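Local coordinates for protein 16S rRNA aminocarboxypropyltransferase (Vulcanisaeta distributa, PDB 5APG) that probably transfers the aminocarboxypropyl group of S-adenosylmethionine to an N1-methylpseudouridine of 16S rRNA, completing the hypermodified m1acp3-pseudouridine, at residues A[42-47]-A[86-91]; A[37-42]-A[65-70]; A[105-110]-A[175-180]. One frame throughout, in Å; residues are numbered along the deposited sequence.

Contact 1. Residues A[42-47]-A[86-91]. With EEM ([(3S)-3-amino-4-hydroxy-4-oxo-butyl]-[[(2S,3S,4R,5R)-5-(6-aminopurin-9-yl)-3,4-dihydroxy-oxolan-2-yl]methyl]-methyl-selanium), chain D.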
loop_
_atom_site.group_PDB
_atom_site.type_symbol
_atom_site.label_atom_id
_atom_site.label_comp_id
_atom_site.label_asym_id
_atom_site.label_seq_id
_atom_site.Cartn_x
_atom_site.Cartn_y
_atom_site.Cartn_z
ATOM N N SER A 42 4.038 9.154 11.391
ATOM C CA SER A 42 4.053 7.787 10.887
ATOM C C SER A 42 4.308 7.794 9.385
ATOM O O SER A 42 4.152 8.821 8.727
ATOM C CB SER A 42 2.731 7.072 11.187
ATOM O OG SER A 42 1.628 7.738 10.586
ATOM N N ILE A 43 4.718 6.648 8.854
ATOM C CA ILE A 43 4.653 6.419 7.418
ATOM C C ILE A 43 3.188 6.333 7.016
ATOM O O ILE A 43 2.430 5.567 7.614
ATOM C CB ILE A 43 5.360 5.105 6.997
ATOM C CG1 ILE A 43 6.832 5.104 7.417
ATOM C CG2 ILE A 43 5.221 4.877 5.492
ATOM C CD1 ILE A 43 7.669 6.132 6.678
ATOM N N ILE A 44 2.775 7.108 6.015
ATOM C CA ILE A 44 1.461 6.874 5.432
ATOM C C ILE A 44 1.628 6.442 3.984
ATOM O O ILE A 44 2.348 7.070 3.197
ATOM C CB ILE A 44 0.511 8.111 5.533
ATOM C CG1 ILE A 44 -0.933 7.682 5.244
ATOM C CG2 ILE A 44 0.926 9.255 4.590
ATOM C CD1 ILE A 44 -1.969 8.766 5.501
ATOM N N LEU A 45 1.004 5.322 3.645
ATOM C CA LEU A 45 0.982 4.899 2.258
ATOM C C LEU A 45 0.120 5.891 1.497
ATOM O O LEU A 45 -0.937 6.312 1.973
ATOM C CB LEU A 45 0.458 3.472 2.113
ATOM C CG LEU A 45 1.317 2.383 2.768
ATOM C CD1 LEU A 45 0.805 1.006 2.389
ATOM C CD2 LEU A 45 2.784 2.531 2.394
ATOM N N ASP A 46 0.594 6.288 0.326
ATOM C CA ASP A 46 -0.083 7.299 -0.465
ATOM C C ASP A 46 0.293 7.078 -1.918
ATOM O O ASP A 46 1.412 7.390 -2.319
ATOM C CB ASP A 46 0.312 8.705 0.005
ATOM C CG ASP A 46 -0.447 9.810 -0.716
ATOM O OD1 ASP A 46 -0.988 9.582 -1.823
ATOM O OD2 ASP A 46 -0.492 10.930 -0.168
ATOM N N PRO A 47 -0.642 6.535 -2.710
ATOM C CA PRO A 47 -0.363 6.239 -4.118
ATOM C C PRO A 47 -0.230 7.486 -4.992
ATOM O O PRO A 47 0.184 7.351 -6.141
ATOM C CB PRO A 47 -1.577 5.403 -4.538
ATOM C CG PRO A 47 -2.686 5.925 -3.683
ATOM C CD PRO A 47 -2.037 6.226 -2.345
ATOM N N GLY A 86 1.612 17.454 5.513
ATOM C CA GLY A 86 2.604 17.730 6.540
ATOM C C GLY A 86 2.657 16.766 7.717
ATOM O O GLY A 86 3.720 16.545 8.295
ATOM N N LYS A 87 1.510 16.194 8.066
ATOM C CA LYS A 87 1.369 15.370 9.263
ATOM C C LYS A 87 2.150 14.049 9.187
ATOM O O LYS A 87 2.563 13.499 10.212
ATOM C CB LYS A 87 -0.121 15.101 9.499
ATOM C CG LYS A 87 -0.479 14.101 10.591
ATOM C CD LYS A 87 -1.992 14.102 10.812
ATOM C CE LYS A 87 -2.454 12.994 11.755
ATOM N NZ LYS A 87 -1.979 13.147 13.157
ATOM N N PHE A 88 2.360 13.550 7.971
ATOM C CA PHE A 88 2.913 12.214 7.772
ATOM C C PHE A 88 4.195 12.190 6.945
ATOM O O PHE A 88 4.582 13.186 6.333
ATOM C CB PHE A 88 1.896 11.323 7.065
ATOM C CG PHE A 88 0.561 11.248 7.743
ATOM C CD1 PHE A 88 0.351 10.380 8.800
ATOM C CD2 PHE A 88 -0.492 12.039 7.311
ATOM C CE1 PHE A 88 -0.882 10.308 9.422
ATOM C CE2 PHE A 88 -1.726 11.974 7.927
ATOM C CZ PHE A 88 -1.921 11.103 8.982
ATOM N N ILE A 89 4.835 11.024 6.924
ATOM C CA ILE A 89 5.872 10.727 5.950
ATOM C C ILE A 89 5.220 9.944 4.810
ATOM O O ILE A 89 4.990 8.736 4.913
ATOM C CB ILE A 89 7.036 9.932 6.570
ATOM C CG1 ILE A 89 7.713 10.767 7.662
ATOM C CG2 ILE A 89 8.058 9.557 5.506
ATOM C CD1 ILE A 89 8.588 9.967 8.601
ATOM N N ARG A 90 4.916 10.655 3.726
ATOM C CA ARG A 90 4.100 10.114 2.644
ATOM C C ARG A 90 4.948 9.334 1.650
ATOM O O ARG A 90 5.911 9.865 1.097
ATOM C CB ARG A 90 3.354 11.245 1.926
ATOM C CG ARG A 90 2.457 12.067 2.845
ATOM C CD ARG A 90 1.951 13.331 2.152
ATOM N NE ARG A 90 0.998 13.037 1.084
ATOM C CZ ARG A 90 0.365 13.965 0.374
ATOM N NH1 ARG A 90 0.584 15.251 0.620
ATOM N NH2 ARG A 90 -0.488 13.612 -0.579
ATOM N N ARG A 91 4.582 8.077 1.423
ATOM C CA ARG A 91 5.328 7.208 0.516
ATOM C C ARG A 91 4.401 6.382 -0.371
ATOM O O ARG A 91 3.441 5.780 0.115
ATOM C CB ARG A 91 6.247 6.264 1.306
ATOM C CG ARG A 91 7.359 6.953 2.098
ATOM C CD ARG A 91 8.365 7.652 1.163
ATOM N NE ARG A 91 9.491 8.229 1.898
ATOM C CZ ARG A 91 9.531 9.475 2.362
ATOM N NH1 ARG A 91 8.502 10.298 2.177
ATOM N NH2 ARG A 91 10.605 9.904 3.017
HETATM C C2 EEM D . 0.700 3.255 -2.050
HETATM N N3 EEM D . -0.351 2.822 -1.423
HETATM C C4 EEM D . -1.155 1.947 -2.001
HETATM C "C1'" EEM D . -2.936 1.416 -0.297
HETATM C "C2'" EEM D . -3.479 2.863 -0.196
HETATM C "C3'" EEM D . -4.770 2.723 -0.690
HETATM C "C4'" EEM D . -5.270 1.525 -0.343
HETATM C "C5'" EEM D . -6.095 0.866 -1.386
HETATM O O EEM D . -8.688 -3.535 -0.509
HETATM C C EEM D . -9.770 -3.167 -0.872
HETATM O OXT EEM D . -10.781 -3.635 -0.378
HETATM C CA EEM D . -9.899 -2.081 -1.918
HETATM N N EEM D . -11.280 -1.989 -2.298
HETATM C CB EEM D . -9.393 -0.803 -1.265
HETATM C CG EEM D . -9.110 0.328 -2.232
HETATM SE SE EEM D . -7.881 1.654 -1.422
HETATM C CE EEM D . -7.725 3.211 -2.564
HETATM O "O4'" EEM D . -3.935 0.634 -0.288
HETATM O "O3'" EEM D . -5.623 3.893 -0.378
HETATM O "O2'" EEM D . -3.543 3.066 1.220
HETATM N N9 EEM D . -2.285 1.327 -1.633
HETATM C C8 EEM D . -2.633 0.561 -2.649
HETATM N N7 EEM D . -1.791 0.674 -3.650
HETATM C C5 EEM D . -0.830 1.538 -3.280
HETATM N N1 EEM D . 1.053 2.901 -3.267
HETATM C C6 EEM D . 0.327 2.051 -3.931
HETATM N N6 EEM D . 0.667 1.663 -5.242
#
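Ile-44 lies between Phe-88 and Arg-90 where strands 43-45 and 89-91 run in parallel at one border of the five-stranded parallel sheet of this SPOUT-fold enzyme. The ladder fixes the register: Ile-89 N binds Ser-42 O, Ile-44 N binds Ile-89 O, Arg-91 N binds Ile-44 O and Asp-46 N binds Arg-91 O, all at 2.9 to 3.0 Å. With CG1 of Ile-44 anti to the backbone N (chi1 -165°), its CD1 comes over the centre of the Phe-88 ring, 4.0 Å from the centroid and 8° off the normal, a CH-pi contact. Lys-87 CG covers the opposite face of the ring, and Ser-42 OG, itself hydrogen-bonded to Pro-39 O, stands at the ring's edge. The other branch, Ile-44 CG2, presses on Phe-88 CB at 3.4 Å and also touches Arg-90 CG. On the face bearing Ile-43 and Ile-89, Ile-43 CD1 meets Ile-89 CG2 at 3.6 Å, and Ile-60 of helix 58-63 packs on both. The guanidinium of Arg-91 lays one face over Ile-89 CG2. At its last rung the first strand reaches the cofactor pocket, where Leu-45 CB approaches N3 of the bound selenium analogue of S-adenosylmethionine at 3.7 Å and Pro-47 CB stands over a face of the adenine. Asp-46 and Arg-90 close this end with a salt bridge whose carboxylate and guanidinium planes are 20° apart. Asp-46 OD1 is held by Thr-48 OG1, whereas Asp-46 OD2 takes both Arg-90 NH2 at 2.7 Å and Arg-90 NE at 2.9 Å, a side-on grip on a single oxygen.

Contact 2. Residues A[37-42]-A[65-70]. With EEM ([(3S)-3-amino-4-hydroxy-4-oxo-butyl]-[[(2S,3S,4R,5R)-5-(6-aminopurin-9-yl)-3,4-dihydroxy-oxolan-2-yl]methyl]-methyl-selanium), chain D.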
loop_
_atom_site.group_PDB
_atom_site.type_symbol
_atom_site.label_atom_id
_atom_site.label_comp_id
_atom_site.label_asym_id
_atom_site.label_seq_id
_atom_site.Cartn_x
_atom_site.Cartn_y
_atom_site.Cartn_z
ATOM N N ALA A 37 -6.838 11.249 13.604
ATOM C CA ALA A 37 -6.550 10.251 14.631
ATOM C C ALA A 37 -5.406 9.318 14.227
ATOM O O ALA A 37 -4.866 8.594 15.066
ATOM C CB ALA A 37 -7.806 9.445 14.949
ATOM N N LEU A 38 -5.051 9.318 12.946
ATOM C CA LEU A 38 -3.882 8.571 12.489
ATOM C C LEU A 38 -2.642 9.174 13.147
ATOM O O LEU A 38 -2.588 10.378 13.374
ATOM C CB LEU A 38 -3.767 8.604 10.961
ATOM C CG LEU A 38 -4.821 7.852 10.140
ATOM C CD1 LEU A 38 -4.729 8.249 8.673
ATOM C CD2 LEU A 38 -4.667 6.338 10.290
ATOM N N PRO A 39 -1.653 8.337 13.488
ATOM C CA PRO A 39 -0.484 8.840 14.227
ATOM C C PRO A 39 0.389 9.810 13.426
ATOM O O PRO A 39 0.819 9.489 12.322
ATOM C CB PRO A 39 0.299 7.561 14.560
ATOM C CG PRO A 39 -0.188 6.537 13.583
ATOM C CD PRO A 39 -1.628 6.873 13.336
ATOM N N SER A 40 0.648 10.988 13.985
ATOM C CA SER A 40 1.542 11.953 13.348
ATOM C C SER A 40 2.964 11.405 13.277
ATOM O O SER A 40 3.425 10.730 14.195
ATOM C CB SER A 40 1.533 13.284 14.105
ATOM O OG SER A 40 0.308 13.968 13.921
ATOM N N GLY A 41 3.658 11.689 12.180
ATOM C CA GLY A 41 5.037 11.262 12.044
ATOM C C GLY A 41 5.168 9.810 11.632
ATOM O O GLY A 41 6.276 9.286 11.539
ATOM N N SER A 42 4.038 9.154 11.391
ATOM C CA SER A 42 4.053 7.787 10.887
ATOM C C SER A 42 4.308 7.794 9.385
ATOM O O SER A 42 4.152 8.821 8.727
ATOM C CB SER A 42 2.731 7.072 11.187
ATOM O OG SER A 42 1.628 7.738 10.586
ATOM N N GLY A 65 4.715 4.091 13.602
ATOM C CA GLY A 65 3.657 3.252 13.059
ATOM C C GLY A 65 3.477 3.395 11.558
ATOM O O GLY A 65 4.191 4.161 10.904
ATOM N N LEU A 66 2.516 2.653 11.014
ATOM C CA LEU A 66 2.200 2.686 9.585
ATOM C C LEU A 66 0.726 3.025 9.389
ATOM O O LEU A 66 -0.148 2.336 9.917
ATOM C CB LEU A 66 2.522 1.341 8.921
ATOM C CG LEU A 66 2.210 1.209 7.423
ATOM C CD1 LEU A 66 3.122 2.097 6.594
ATOM C CD2 LEU A 66 2.315 -0.246 6.963
ATOM N N SER A 67 0.454 4.088 8.641
ATOM C CA SER A 67 -0.915 4.557 8.442
ATOM C C SER A 67 -1.381 4.334 7.007
ATOM O O SER A 67 -0.577 4.338 6.077
ATOM C CB SER A 67 -1.029 6.043 8.794
ATOM O OG SER A 67 -0.710 6.277 10.155
ATOM N N LEU A 68 -2.683 4.136 6.840
ATOM C CA LEU A 68 -3.291 4.046 5.518
ATOM C C LEU A 68 -4.692 4.634 5.528
ATOM O O LEU A 68 -5.385 4.609 6.547
ATOM C CB LEU A 68 -3.374 2.596 5.020
ATOM C CG LEU A 68 -2.141 1.742 4.723
ATOM C CD1 LEU A 68 -1.579 1.103 5.988
ATOM C CD2 LEU A 68 -2.506 0.684 3.693
ATOM N N ILE A 69 -5.110 5.145 4.379
ATOM C CA ILE A 69 -6.502 5.500 4.170
ATOM C C ILE A 69 -7.126 4.458 3.252
ATOM O O ILE A 69 -6.628 4.213 2.151
ATOM C CB ILE A 69 -6.656 6.907 3.558
ATOM C CG1 ILE A 69 -6.152 7.973 4.536
ATOM C CG2 ILE A 69 -8.114 7.171 3.200
ATOM C CD1 ILE A 69 -5.956 9.346 3.899
ATOM N N ASP A 70 -8.197 3.822 3.713
ATOM C CA ASP A 70 -8.924 2.875 2.881
ATOM C C ASP A 70 -10.153 3.549 2.280
ATOM O O ASP A 70 -11.032 4.020 3.001
ATOM C CB ASP A 70 -9.334 1.637 3.684
ATOM C CG ASP A 70 -10.152 0.651 2.866
ATOM O OD1 ASP A 70 -9.551 -0.173 2.148
ATOM O OD2 ASP A 70 -11.394 0.695 2.940
HETATM C C2 EEM D . 0.700 3.255 -2.050
HETATM N N3 EEM D . -0.351 2.822 -1.423
HETATM C C4 EEM D . -1.155 1.947 -2.001
HETATM C "C1'" EEM D . -2.936 1.416 -0.297
HETATM C "C2'" EEM D . -3.479 2.863 -0.196
HETATM C "C3'" EEM D . -4.770 2.723 -0.690
HETATM C "C4'" EEM D . -5.270 1.525 -0.343
HETATM C "C5'" EEM D . -6.095 0.866 -1.386
HETATM O O EEM D . -8.688 -3.535 -0.509
HETATM C C EEM D . -9.770 -3.167 -0.872
HETATM O OXT EEM D . -10.781 -3.635 -0.378
HETATM C CA EEM D . -9.899 -2.081 -1.918
HETATM N N EEM D . -11.280 -1.989 -2.298
HETATM C CB EEM D . -9.393 -0.803 -1.265
HETATM C CG EEM D . -9.110 0.328 -2.232
HETATM SE SE EEM D . -7.881 1.654 -1.422
HETATM C CE EEM D . -7.725 3.211 -2.564
HETATM O "O4'" EEM D . -3.935 0.634 -0.288
HETATM O "O3'" EEM D . -5.623 3.893 -0.378
HETATM O "O2'" EEM D . -3.543 3.066 1.220
HETATM N N9 EEM D . -2.285 1.327 -1.633
HETATM C C8 EEM D . -2.633 0.561 -2.649
HETATM N N7 EEM D . -1.791 0.674 -3.650
HETATM C C5 EEM D . -0.830 1.538 -3.280
HETATM N N1 EEM D . 1.053 2.901 -3.267
HETATM C C6 EEM D . 0.327 2.051 -3.931
HETATM N N6 EEM D . 0.667 1.663 -5.242
#
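A type II beta turn from Pro-39 to Ser-42, leading into strand 43-45, packs through Pro-39 and Ser-42 on the beginning of strand 66-70, the middle strand of the SPOUT-fold sheet. Gly-41 takes the third position of the turn with a positive phi of 80°. The turn's own backbone bond, Ser-42 N to Pro-39 O, is weak at 3.4 Å, but a second donor reaches the same carbonyl: Ser-42 OG to Pro-39 O at 2.6 Å, in the carbonyl plane. A chi1 of 60° sets OG between the backbone N and the carbonyl carbon, and from there the hydroxyl folds back to Pro-39. Ser-42 OG in turn accepts from Ser-67 OG at 2.8 Å, making a two-step chain from the strand to the turn. With an alanine in place of Ser-42, Pro-39 O would probably lose its short bond and Ser-67 OG, left without this acceptor, would be less fixed in its rotation. Carbon packs beside the buried hydroxyl of Ser-67: Pro-39 CD lies 3.4 Å and Leu-38 CB 3.9 Å from Ser-67 OG. Gly-65 O lies 3.3 Å from Ser-42 CB. At the backbone angles of Gly-65 a CB would jam against the preceding carbonyl oxygen, evidence that glycine is required on local grounds. Farther along the strand Leu-38 CD1 borders on Ile-69 CG1. The strand's far end enters the cofactor pocket: Asp-70, held by Arg-9, Asn-18 and Thr-112, brings OD1 near the aminocarboxypropyl chain, while Leu-68 CD2 faces the ribose. Ile-69 O accepts the ribose hydroxyl O3' at 2.7 Å and, weakly, O2'.

Contact 3. Residues A[105-110]-A[175-180]. With EEM ([(3S)-3-amino-4-hydroxy-4-oxo-butyl]-[[(2S,3S,4R,5R)-5-(6-aminopurin-9-yl)-3,4-dihydroxy-oxolan-2-yl]methyl]-methyl-selanium), chain D.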
loop_
_atom_site.group_PDB
_atom_site.type_symbol
_atom_site.label_atom_id
_atom_site.label_comp_id
_atom_site.label_asym_id
_atom_site.label_seq_id
_atom_site.Cartn_x
_atom_site.Cartn_y
_atom_site.Cartn_z
ATOM N N GLY A 105 -2.766 -9.178 -12.339
ATOM C CA GLY A 105 -1.836 -8.961 -13.431
ATOM C C GLY A 105 -1.561 -7.507 -13.763
ATOM O O GLY A 105 -0.683 -7.215 -14.571
ATOM N N LYS A 106 -2.297 -6.592 -13.140
ATOM C CA LYS A 106 -2.164 -5.174 -13.474
ATOM C C LYS A 106 -1.288 -4.431 -12.465
ATOM O O LYS A 106 -1.341 -4.704 -11.268
ATOM C CB LYS A 106 -3.541 -4.520 -13.572
ATOM C CG LYS A 106 -4.459 -5.197 -14.586
ATOM C CD LYS A 106 -5.692 -4.360 -14.876
ATOM C CE LYS A 106 -5.419 -3.357 -15.989
ATOM N NZ LYS A 106 -6.550 -2.411 -16.186
ATOM N N PRO A 107 -0.478 -3.480 -12.955
ATOM C CA PRO A 107 0.506 -2.771 -12.131
ATOM C C PRO A 107 -0.071 -1.709 -11.191
ATOM O O PRO A 107 -1.073 -1.063 -11.513
ATOM C CB PRO A 107 1.410 -2.107 -13.176
ATOM C CG PRO A 107 0.514 -1.889 -14.349
ATOM C CD PRO A 107 -0.382 -3.098 -14.376
ATOM N N TYR A 108 0.573 -1.573 -10.031
ATOM C CA TYR A 108 0.445 -0.428 -9.122
ATOM C C TYR A 108 -0.839 -0.364 -8.303
ATOM O O TYR A 108 -0.803 0.007 -7.129
ATOM C CB TYR A 108 0.594 0.885 -9.898
ATOM C CG TYR A 108 0.920 2.070 -9.014
ATOM C CD1 TYR A 108 2.098 2.105 -8.278
ATOM C CD2 TYR A 108 0.052 3.150 -8.911
ATOM C CE1 TYR A 108 2.408 3.181 -7.470
ATOM C CE2 TYR A 108 0.353 4.237 -8.100
ATOM C CZ TYR A 108 1.532 4.239 -7.378
ATOM O OH TYR A 108 1.848 5.308 -6.573
ATOM N N ILE A 109 -1.971 -0.697 -8.911
ATOM C CA ILE A 109 -3.256 -0.544 -8.235
ATOM C C ILE A 109 -3.541 -1.751 -7.341
ATOM O O ILE A 109 -4.125 -2.737 -7.784
ATOM C CB ILE A 109 -4.401 -0.359 -9.251
ATOM C CG1 ILE A 109 -4.087 0.803 -10.205
ATOM C CG2 ILE A 109 -5.728 -0.146 -8.538
ATOM C CD1 ILE A 109 -3.835 2.127 -9.505
ATOM N N LEU A 110 -3.129 -1.661 -6.076
ATOM C CA LEU A 110 -3.220 -2.795 -5.163
ATOM C C LEU A 110 -4.401 -2.687 -4.208
ATOM O O LEU A 110 -4.888 -1.592 -3.931
ATOM C CB LEU A 110 -1.927 -2.926 -4.348
ATOM C CG LEU A 110 -0.616 -2.911 -5.143
ATOM C CD1 LEU A 110 0.579 -3.075 -4.208
ATOM C CD2 LEU A 110 -0.619 -3.998 -6.215
ATOM N N GLU A 175 0.509 8.436 -12.779
ATOM C CA GLU A 175 -0.602 9.384 -12.789
ATOM C C GLU A 175 -1.710 8.907 -13.724
ATOM O O GLU A 175 -2.893 9.065 -13.429
ATOM C CB GLU A 175 -0.119 10.788 -13.189
ATOM C CG GLU A 175 0.827 11.418 -12.161
ATOM C CD GLU A 175 1.399 12.761 -12.594
ATOM O OE1 GLU A 175 1.233 13.147 -13.771
ATOM O OE2 GLU A 175 2.030 13.435 -11.748
ATOM N N GLN A 176 -1.323 8.294 -14.837
ATOM C CA GLN A 176 -2.299 7.819 -15.809
ATOM C C GLN A 176 -3.040 6.560 -15.348
ATOM O O GLN A 176 -4.245 6.434 -15.570
ATOM C CB GLN A 176 -1.627 7.558 -17.157
ATOM C CG GLN A 176 -2.532 6.867 -18.159
ATOM C CD GLN A 176 -3.728 7.714 -18.565
ATOM O OE1 GLN A 176 -3.748 8.929 -18.362
ATOM N NE2 GLN A 176 -4.735 7.070 -19.143
ATOM N N LEU A 177 -2.327 5.627 -14.719
ATOM C CA LEU A 177 -2.967 4.415 -14.205
ATOM C C LEU A 177 -4.076 4.754 -13.220
ATOM O O LEU A 177 -5.103 4.076 -13.164
ATOM C CB LEU A 177 -1.951 3.491 -13.530
ATOM C CG LEU A 177 -0.839 2.908 -14.403
ATOM C CD1 LEU A 177 0.067 2.015 -13.563
ATOM C CD2 LEU A 177 -1.426 2.140 -15.583
HETATM N N MSE A 178 -3.869 5.810 -12.441
HETATM C CA MSE A 178 -4.867 6.223 -11.464
HETATM C C MSE A 178 -5.955 7.082 -12.092
HETATM O O MSE A 178 -7.109 7.035 -11.666
HETATM C CB MSE A 178 -4.204 6.971 -10.314
HETATM C CG MSE A 178 -3.465 6.047 -9.360
HETATM SE SE MSE A 178 -2.629 7.044 -7.931
HETATM C CE MSE A 178 -1.439 8.155 -9.012
ATOM N N ARG A 179 -5.581 7.870 -13.097
ATOM C CA ARG A 179 -6.539 8.697 -13.823
ATOM C C ARG A 179 -7.638 7.825 -14.425
ATOM O O ARG A 179 -8.806 8.214 -14.456
ATOM C CB ARG A 179 -5.833 9.504 -14.919
ATOM C CG ARG A 179 -6.555 10.782 -15.329
ATOM C CD ARG A 179 -5.564 11.877 -15.708
ATOM N NE ARG A 179 -4.509 11.369 -16.576
ATOM C CZ ARG A 179 -3.238 11.746 -16.505
ATOM N NH1 ARG A 179 -2.859 12.638 -15.600
ATOM N NH2 ARG A 179 -2.345 11.226 -17.337
ATOM N N VAL A 180 -7.251 6.640 -14.885
ATOM C CA VAL A 180 -8.187 5.665 -15.440
ATOM C C VAL A 180 -9.282 5.307 -14.439
ATOM O O VAL A 180 -10.459 5.221 -14.790
ATOM C CB VAL A 180 -7.454 4.376 -15.877
ATOM C CG1 VAL A 180 -8.447 3.261 -16.180
ATOM C CG2 VAL A 180 -6.568 4.653 -17.084
HETATM C C2 EEM D . 0.700 3.255 -2.050
HETATM N N3 EEM D . -0.351 2.822 -1.423
HETATM C C4 EEM D . -1.155 1.947 -2.001
HETATM C "C1'" EEM D . -2.936 1.416 -0.297
HETATM C "C2'" EEM D . -3.479 2.863 -0.196
HETATM C "C3'" EEM D . -4.770 2.723 -0.690
HETATM C "C4'" EEM D . -5.270 1.525 -0.343
HETATM C "C5'" EEM D . -6.095 0.866 -1.386
HETATM O O EEM D . -8.688 -3.535 -0.509
HETATM C C EEM D . -9.770 -3.167 -0.872
HETATM O OXT EEM D . -10.781 -3.635 -0.378
HETATM C CA EEM D . -9.899 -2.081 -1.918
HETATM N N EEM D . -11.280 -1.989 -2.298
HETATM C CB EEM D . -9.393 -0.803 -1.265
HETATM C CG EEM D . -9.110 0.328 -2.232
HETATM SE SE EEM D . -7.881 1.654 -1.422
HETATM C CE EEM D . -7.725 3.211 -2.564
HETATM O "O4'" EEM D . -3.935 0.634 -0.288
HETATM O "O3'" EEM D . -5.623 3.893 -0.378
HETATM O "O2'" EEM D . -3.543 3.066 1.220
HETATM N N9 EEM D . -2.285 1.327 -1.633
HETATM C C8 EEM D . -2.633 0.561 -2.649
HETATM N N7 EEM D . -1.791 0.674 -3.650
HETATM C C5 EEM D . -0.830 1.538 -3.280
HETATM N N1 EEM D . 1.053 2.901 -3.267
HETATM C C6 EEM D . 0.327 2.051 -3.931
HETATM N N6 EEM D . 0.667 1.663 -5.242
#
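The irregular chain 105-110, in which Tyr-108 takes a positive phi of 75°, passes helix segment 175-180 at a nearest CA-CA distance of 7.7 Å, between Ile-109 and Met-178. The side chains that fill this separation meet through apolar atoms. Leu-177 points its CD1 into the chain, 4.0 Å from Pro-107 CG, the two side chains crossing at about a right angle, and 3.9 Å from Tyr-108 CB. The next residue, Met-178, present as selenomethionine, serves two partners: its CG lies 3.9 Å from Ile-109 CD1, and its SE approaches Tyr-108 CE2 at 4.1 Å. The SE is 5.5 Å from the ring centroid and 87° off the normal, which makes this a Met-aromatic contact at the ring edge, not over a face. That leaves a face of the tyrosine to the ligand, for Tyr-108 belongs to the S-adenosylmethionine site of this SPOUT-fold enzyme. N6 of the adenine stands 3.2 Å above the ring plane of Tyr-108, offset toward CE1. N6 also donates to Tyr-108 O at 2.9 Å, so that one residue meets N6 with both its backbone carbonyl and a face of its ring. CG of Tyr-108 is anti to the backbone N (chi1 -161°), a setting that carries the ring past the amino group and brings OH to a hydrogen bond with Pro-47 O. Leu-174 of the same helix also packs on the tyrosine, and Val-77 of helix 73-83 on Met-178. At the end of segment 105-110, Leu-110 O accepts from Trp-73 NE1 and lies close to C8 of the adenine.

How the contacts relate
Contacts 1 and 2 are neighbours, their centres 7 Å apart; they share Ser-42, and strands 43-45 and 66-70 lie side by side in the sheet, with Ile-43 O 2.7 Å from Ser-67 N. Lys-87 NZ of contact 1 reaches back to Ser-40 OG at 2.5 Å. Contact 3 is remote, its centre about 19 Å from that of contact 1 and 23 Å from that of contact 2, but its Tyr-108 OH meets Pro-47 O of contact 1 at 2.7 Å. All three touch the bound cofactor analogue: contact 2 holds its ribose, contact 1 sets Pro-47 over a face of the adenine, and contact 3 takes the adenine amino group N6.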